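Local coordinates for protein D-glycerate 3-kinase (Cryptococcus neoformans var. grubii serotype A, PDB 6CKG) that probably phosphorylates D-glycerate on its 3-hydroxyl, using ATP as the phosphate donor, at residues D86-H91 against A113-L118; G187-D192 against E296-G301. One frame throughout, in Å; residues are numbered along the deposited sequence.

Contact 1 of 2, residues D86-H91 against A113-L118. With EDO (1,2-ethanediol), chain C.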
loop_
_atom_site.group_PDB
_atom_site.type_symbol
_atom_site.label_atom_id
_atom_site.label_comp_id
_atom_site.label_asym_id
_atom_site.label_seq_id
_atom_site.Cartn_x
_atom_site.Cartn_y
_atom_site.Cartn_z
ATOM N N ASP A 86 8.729 0.461 -2.933
ATOM C CA ASP A 86 9.787 0.660 -3.917
ATOM C C ASP A 86 9.824 2.088 -4.436
ATOM O O ASP A 86 10.759 2.444 -5.164
ATOM C CB ASP A 86 9.622 -0.308 -5.089
ATOM C CG ASP A 86 10.021 -1.709 -4.730
ATOM O OD1 ASP A 86 11.138 -1.875 -4.197
ATOM O OD2 ASP A 86 9.202 -2.637 -4.945
ATOM N N PHE A 87 8.841 2.902 -4.061
ATOM C CA PHE A 87 8.707 4.278 -4.506
ATOM C C PHE A 87 8.947 5.288 -3.375
ATOM O O PHE A 87 8.585 6.461 -3.507
ATOM C CB PHE A 87 7.329 4.476 -5.132
ATOM C CG PHE A 87 7.164 3.778 -6.461
ATOM C CD1 PHE A 87 6.806 2.436 -6.525
ATOM C CD2 PHE A 87 7.365 4.467 -7.644
ATOM C CE1 PHE A 87 6.664 1.800 -7.748
ATOM C CE2 PHE A 87 7.226 3.827 -8.877
ATOM C CZ PHE A 87 6.878 2.500 -8.925
ATOM N N TYR A 88 9.572 4.871 -2.278
ATOM C CA TYR A 88 10.049 5.848 -1.298
ATOM C C TYR A 88 10.964 6.879 -1.959
ATOM O O TYR A 88 11.628 6.602 -2.965
ATOM C CB TYR A 88 10.822 5.156 -0.175
ATOM C CG TYR A 88 10.008 4.481 0.912
ATOM C CD1 TYR A 88 8.964 5.145 1.561
ATOM C CD2 TYR A 88 10.324 3.195 1.321
ATOM C CE1 TYR A 88 8.255 4.517 2.559
ATOM C CE2 TYR A 88 9.631 2.567 2.313
ATOM C CZ TYR A 88 8.597 3.218 2.933
ATOM O OH TYR A 88 7.924 2.558 3.934
ATOM N N LEU A 89 11.000 8.083 -1.375
ATOM C CA LEU A 89 11.981 9.092 -1.756
ATOM C C LEU A 89 13.382 8.505 -1.744
ATOM O O LEU A 89 13.685 7.582 -0.981
ATOM C CB LEU A 89 11.938 10.291 -0.787
ATOM C CG LEU A 89 10.636 11.085 -0.752
ATOM C CD1 LEU A 89 10.659 12.047 0.461
ATOM C CD2 LEU A 89 10.461 11.829 -2.080
ATOM N N THR A 90 14.247 9.051 -2.599
ATOM C CA THR A 90 15.663 8.749 -2.466
ATOM C C THR A 90 16.119 9.188 -1.078
ATOM O O THR A 90 15.475 10.013 -0.432
ATOM C CB THR A 90 16.492 9.466 -3.537
ATOM O OG1 THR A 90 16.433 10.876 -3.310
ATOM C CG2 THR A 90 15.977 9.160 -4.935
ATOM N N HIS A 91 17.236 8.618 -0.608
ATOM C CA HIS A 91 17.742 9.008 0.706
ATOM C C HIS A 91 17.989 10.515 0.783
ATOM O O HIS A 91 17.673 11.156 1.793
ATOM C CB HIS A 91 19.027 8.240 1.036
ATOM C CG HIS A 91 19.498 8.439 2.447
ATOM N ND1 HIS A 91 20.496 9.330 2.781
ATOM C CD2 HIS A 91 19.091 7.877 3.611
ATOM C CE1 HIS A 91 20.689 9.304 4.088
ATOM N NE2 HIS A 91 19.845 8.435 4.616
ATOM N N ALA A 113 2.692 8.951 4.721
ATOM C CA ALA A 113 2.384 9.888 3.651
ATOM C C ALA A 113 3.334 11.074 3.683
ATOM O O ALA A 113 3.521 11.719 4.725
ATOM C CB ALA A 113 0.926 10.361 3.775
ATOM N N GLY A 114 3.935 11.355 2.527
ATOM C CA GLY A 114 4.957 12.367 2.376
ATOM C C GLY A 114 6.330 11.802 2.068
ATOM O O GLY A 114 7.174 12.518 1.509
ATOM N N THR A 115 6.582 10.544 2.425
ATOM C CA THR A 115 7.896 9.936 2.255
ATOM C C THR A 115 8.016 9.131 0.956
ATOM O O THR A 115 8.986 8.393 0.788
ATOM C CB THR A 115 8.221 9.041 3.456
ATOM O OG1 THR A 115 7.331 7.915 3.482
ATOM C CG2 THR A 115 8.114 9.834 4.807
ATOM N N HIS A 116 7.058 9.265 0.039
ATOM C CA HIS A 116 7.088 8.594 -1.255
ATOM C C HIS A 116 7.305 9.614 -2.357
ATOM O O HIS A 116 6.942 10.788 -2.226
ATOM C CB HIS A 116 5.784 7.804 -1.515
ATOM C CG HIS A 116 5.476 6.814 -0.440
ATOM N ND1 HIS A 116 4.625 7.100 0.607
ATOM C CD2 HIS A 116 5.950 5.566 -0.212
ATOM C CE1 HIS A 116 4.576 6.065 1.426
ATOM N NE2 HIS A 116 5.376 5.123 0.959
ATOM N N ASP A 117 7.925 9.154 -3.442
ATOM C CA ASP A 117 8.236 10.004 -4.591
ATOM C C ASP A 117 7.004 9.993 -5.484
ATOM O O ASP A 117 6.820 9.103 -6.319
ATOM C CB ASP A 117 9.471 9.476 -5.301
ATOM C CG ASP A 117 9.948 10.370 -6.415
ATOM O OD1 ASP A 117 9.141 11.105 -7.019
ATOM O OD2 ASP A 117 11.159 10.311 -6.693
ATOM N N LEU A 118 6.150 10.992 -5.314
ATOM C CA LEU A 118 4.878 10.983 -6.031
ATOM C C LEU A 118 5.039 11.240 -7.531
ATOM O O LEU A 118 4.316 10.615 -8.318
ATOM C CB LEU A 118 3.900 11.989 -5.405
ATOM C CG LEU A 118 3.390 11.554 -4.025
ATOM C CD1 LEU A 118 2.593 12.684 -3.364
ATOM C CD2 LEU A 118 2.530 10.313 -4.156
HETATM C C1 EDO C . 9.355 -2.950 -8.758
HETATM O O1 EDO C . 10.368 -2.961 -7.731
HETATM C C2 EDO C . 8.268 -1.950 -8.377
HETATM O O2 EDO C . 7.663 -2.370 -7.146
HETATM O O HOH W 1 12.999 11.090 -4.468
#
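Tyr88 and His116 are paired at a single antiparallel beta bridge, the smallest unit of sheet, which here ties together two loops of a P-loop kinase fold. They form a non-hydrogen-bonded pair, their CA atoms 4.0 Å apart, and the backbone bonds lie on either side: Asp117 N gives a nearly straight bond to Phe87 O (2.8 Å), and Leu89 N gives one to Thr115 O (3.0 Å). As befits such a pair, the two side chains run side by side in the same direction. Their rings are almost parallel, with planes at 11°, yet slid so far apart that they barely overlap, and their closest touch, Tyr88 CE1 to His116 NE2 (3.3 Å), is oblique to both. With chi1 at -79°, the phenol ring hangs beside its own backbone N, which brings CD1 to 3.3 Å from Thr115 O, in the plane of the ring at its edge. That carbonyl therefore meets both an amide N-H and an aromatic edge. Beyond the segments, Tyr238 OH holds His116 ND1, and Pro112 O and Gly111 N hold the hydroxyl of Thr115. Leu89 drapes its isobutyl group along the opposing backbone, CD1 near Gly114 O and CD2 against Asp117 CA (3.8 Å). Arg163 NH2 bridges the two segments, with a salt bridge to Asp117 OD2 and a hydrogen bond to Tyr88 O. The same carboxylate oxygen, Asp117 OD2, accepts from a water 3.0 Å away, and that water in turn accepts from Thr90 N.

Contact 2 of 2, residues G187-D192 against E296-G301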
loop_
_atom_site.group_PDB
_atom_site.type_symbol
_atom_site.label_atom_id
_atom_site.label_comp_id
_atom_site.label_asym_id
_atom_site.label_seq_id
_atom_site.Cartn_x
_atom_site.Cartn_y
_atom_site.Cartn_z
ATOM N N GLY A 187 -7.459 7.518 2.704
ATOM C CA GLY A 187 -8.036 8.807 2.384
ATOM C C GLY A 187 -7.762 9.883 3.431
ATOM O O GLY A 187 -7.809 9.636 4.643
ATOM N N PRO A 188 -7.466 11.102 2.976
ATOM C CA PRO A 188 -7.275 12.217 3.910
ATOM C C PRO A 188 -8.601 12.632 4.534
ATOM O O PRO A 188 -9.682 12.282 4.057
ATOM C CB PRO A 188 -6.720 13.326 3.023
ATOM C CG PRO A 188 -7.396 13.044 1.683
ATOM C CD PRO A 188 -7.374 11.539 1.571
ATOM N N LEU A 189 -8.507 13.418 5.602
ATOM C CA LEU A 189 -9.674 13.914 6.318
ATOM C C LEU A 189 -9.798 15.422 6.152
ATOM O O LEU A 189 -8.814 16.121 5.899
ATOM C CB LEU A 189 -9.592 13.578 7.817
ATOM C CG LEU A 189 -9.354 12.106 8.173
ATOM C CD1 LEU A 189 -9.072 11.914 9.662
ATOM C CD2 LEU A 189 -10.535 11.245 7.724
ATOM N N SER A 190 -11.022 15.925 6.299
ATOM C CA SER A 190 -11.163 17.351 6.532
ATOM C C SER A 190 -10.467 17.690 7.846
ATOM O O SER A 190 -10.263 16.831 8.705
ATOM C CB SER A 190 -12.637 17.763 6.591
ATOM O OG SER A 190 -13.230 17.280 7.776
ATOM N N ASN A 191 -10.058 18.948 7.979
ATOM C CA ASN A 191 -9.437 19.374 9.229
ATOM C C ASN A 191 -10.347 19.073 10.414
ATOM O O ASN A 191 -9.904 18.516 11.422
ATOM C CB ASN A 191 -9.094 20.865 9.163
ATOM C CG ASN A 191 -8.041 21.162 8.120
ATOM O OD1 ASN A 191 -7.403 20.244 7.584
ATOM N ND2 ASN A 191 -7.856 22.434 7.812
ATOM N N ASP A 192 -11.640 19.397 10.282
ATOM C CA ASP A 192 -12.589 19.201 11.378
ATOM C C ASP A 192 -12.712 17.730 11.747
ATOM O O ASP A 192 -12.858 17.386 12.927
ATOM C CB ASP A 192 -13.964 19.747 10.996
ATOM C CG ASP A 192 -13.977 21.254 10.805
ATOM O OD1 ASP A 192 -12.950 21.931 11.063
ATOM O OD2 ASP A 192 -15.034 21.755 10.387
ATOM N N GLU A 296 -5.414 4.252 11.938
ATOM C CA GLU A 296 -6.509 4.777 12.754
ATOM C C GLU A 296 -7.253 5.903 12.041
ATOM O O GLU A 296 -8.489 5.951 12.064
ATOM C CB GLU A 296 -5.973 5.260 14.102
ATOM C CG GLU A 296 -5.412 4.142 14.979
ATOM C CD GLU A 296 -4.764 4.651 16.255
ATOM O OE1 GLU A 296 -4.972 5.825 16.606
ATOM O OE2 GLU A 296 -4.062 3.866 16.925
ATOM N N LEU A 297 -6.521 6.819 11.404
ATOM C CA LEU A 297 -7.115 8.027 10.839
ATOM C C LEU A 297 -7.624 7.868 9.409
ATOM O O LEU A 297 -8.628 8.491 9.046
ATOM C CB LEU A 297 -6.098 9.164 10.852
ATOM C CG LEU A 297 -5.705 9.714 12.221
ATOM C CD1 LEU A 297 -4.701 10.825 12.019
ATOM C CD2 LEU A 297 -6.936 10.225 12.954
ATOM N N PHE A 298 -6.928 7.103 8.568
ATOM C CA PHE A 298 -7.097 7.214 7.122
ATOM C C PHE A 298 -7.587 5.944 6.440
ATOM O O PHE A 298 -7.912 5.990 5.247
ATOM C CB PHE A 298 -5.767 7.610 6.453
ATOM C CG PHE A 298 -5.095 8.797 7.068
ATOM C CD1 PHE A 298 -5.797 9.972 7.322
ATOM C CD2 PHE A 298 -3.750 8.739 7.392
ATOM C CE1 PHE A 298 -5.154 11.071 7.880
ATOM C CE2 PHE A 298 -3.117 9.812 7.947
ATOM C CZ PHE A 298 -3.824 10.983 8.204
ATOM N N GLN A 299 -7.596 4.813 7.134
ATOM C CA GLN A 299 -7.928 3.550 6.485
ATOM C C GLN A 299 -9.355 3.542 5.946
ATOM O O GLN A 299 -9.635 2.856 4.958
ATOM C CB GLN A 299 -7.729 2.411 7.481
ATOM C CG GLN A 299 -7.815 1.021 6.922
ATOM C CD GLN A 299 -7.508 -0.010 7.977
ATOM O OE1 GLN A 299 -6.791 -0.981 7.723
ATOM N NE2 GLN A 299 -8.033 0.201 9.179
ATOM N N ASP A 300 -10.272 4.295 6.563
ATOM C CA ASP A 300 -11.657 4.239 6.110
ATOM C C ASP A 300 -11.852 4.892 4.752
ATOM O O ASP A 300 -12.851 4.601 4.083
ATOM C CB ASP A 300 -12.597 4.887 7.133
ATOM C CG ASP A 300 -12.592 4.163 8.460
ATOM O OD1 ASP A 300 -12.727 2.920 8.464
ATOM O OD2 ASP A 300 -12.422 4.835 9.500
ATOM N N GLY A 301 -10.910 5.731 4.314
ATOM C CA GLY A 301 -10.991 6.328 2.990
ATOM C C GLY A 301 -10.968 5.322 1.849
ATOM O O GLY A 301 -11.276 5.683 0.706
#
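Phe298 O, near the C-terminal end of helix 281-298, is gripped by two backbone amides. Gly301 N closes an i to i+3 turn onto it at 3.2 Å, as the chain tightens into a 3-10 segment, while Gly187 N arrives from the distant loop at 3.0 Å. The Gly187 donor lies in the carbonyl plane, on a lone pair, with a C=O...N angle of 143°. Two glycines make this approach possible: Gly187 and Gly301 bring their CA atoms within 3.9 Å, a spacing that leaves no place for a CB on either residue. Next along the loop, the two methyls of Leu189 both rest on the carbonyl one residue before Phe298, CD1 at 3.5 Å from Leu297 O and CD2 almost as near. A chi1 of -53° sets Leu189 CG anti to its own carbonyl carbon and at the edge of the Phe298 ring, close to its plane, 4.2 Å from CD1 of that ring. One face of the same ring carries Leu297 CB, offset toward the rim, and Gly187 O comes to 3.4 Å from Phe298 CB. Helix 225-236 adds to the packing through Asn232 and Leu235, which touch Phe298; Asn232 OD1 also accepts from Leu189 N. The loop then enters helix 191-204, where Ser190 is the N-cap and its OG accepts from Lys193 N. Lys197 NZ of that helix hydrogen-bonds to Leu297 O. Carbonyls late in a helix are thus met by amide N-H groups and an ammonium group, donors that should suit the partial negative charge expected there.

How the contacts relate
The two contacts come in series along the chain: contact 1 closes before contact 2 opens. Their centres lie 20 Å apart, and their nearest atoms, about 6 Å apart, do not touch. The parallel core of the main sheet relates them, because each begins in a loop that follows one of two adjacent strands, 79-83 for contact 1 and 176-180 for contact 2. Helix 225-236 reaches both contacts: Asn234 holds Ala113 O of contact 1, while Asn232 and Arg236 serve contact 2. Contact 1 joins the loops flanking helix 91-100, a short excursion; contact 2 joins the approach to helix 191-204 with the end of helix 281-298, over a hundred residues on, in the same P-loop kinase fold.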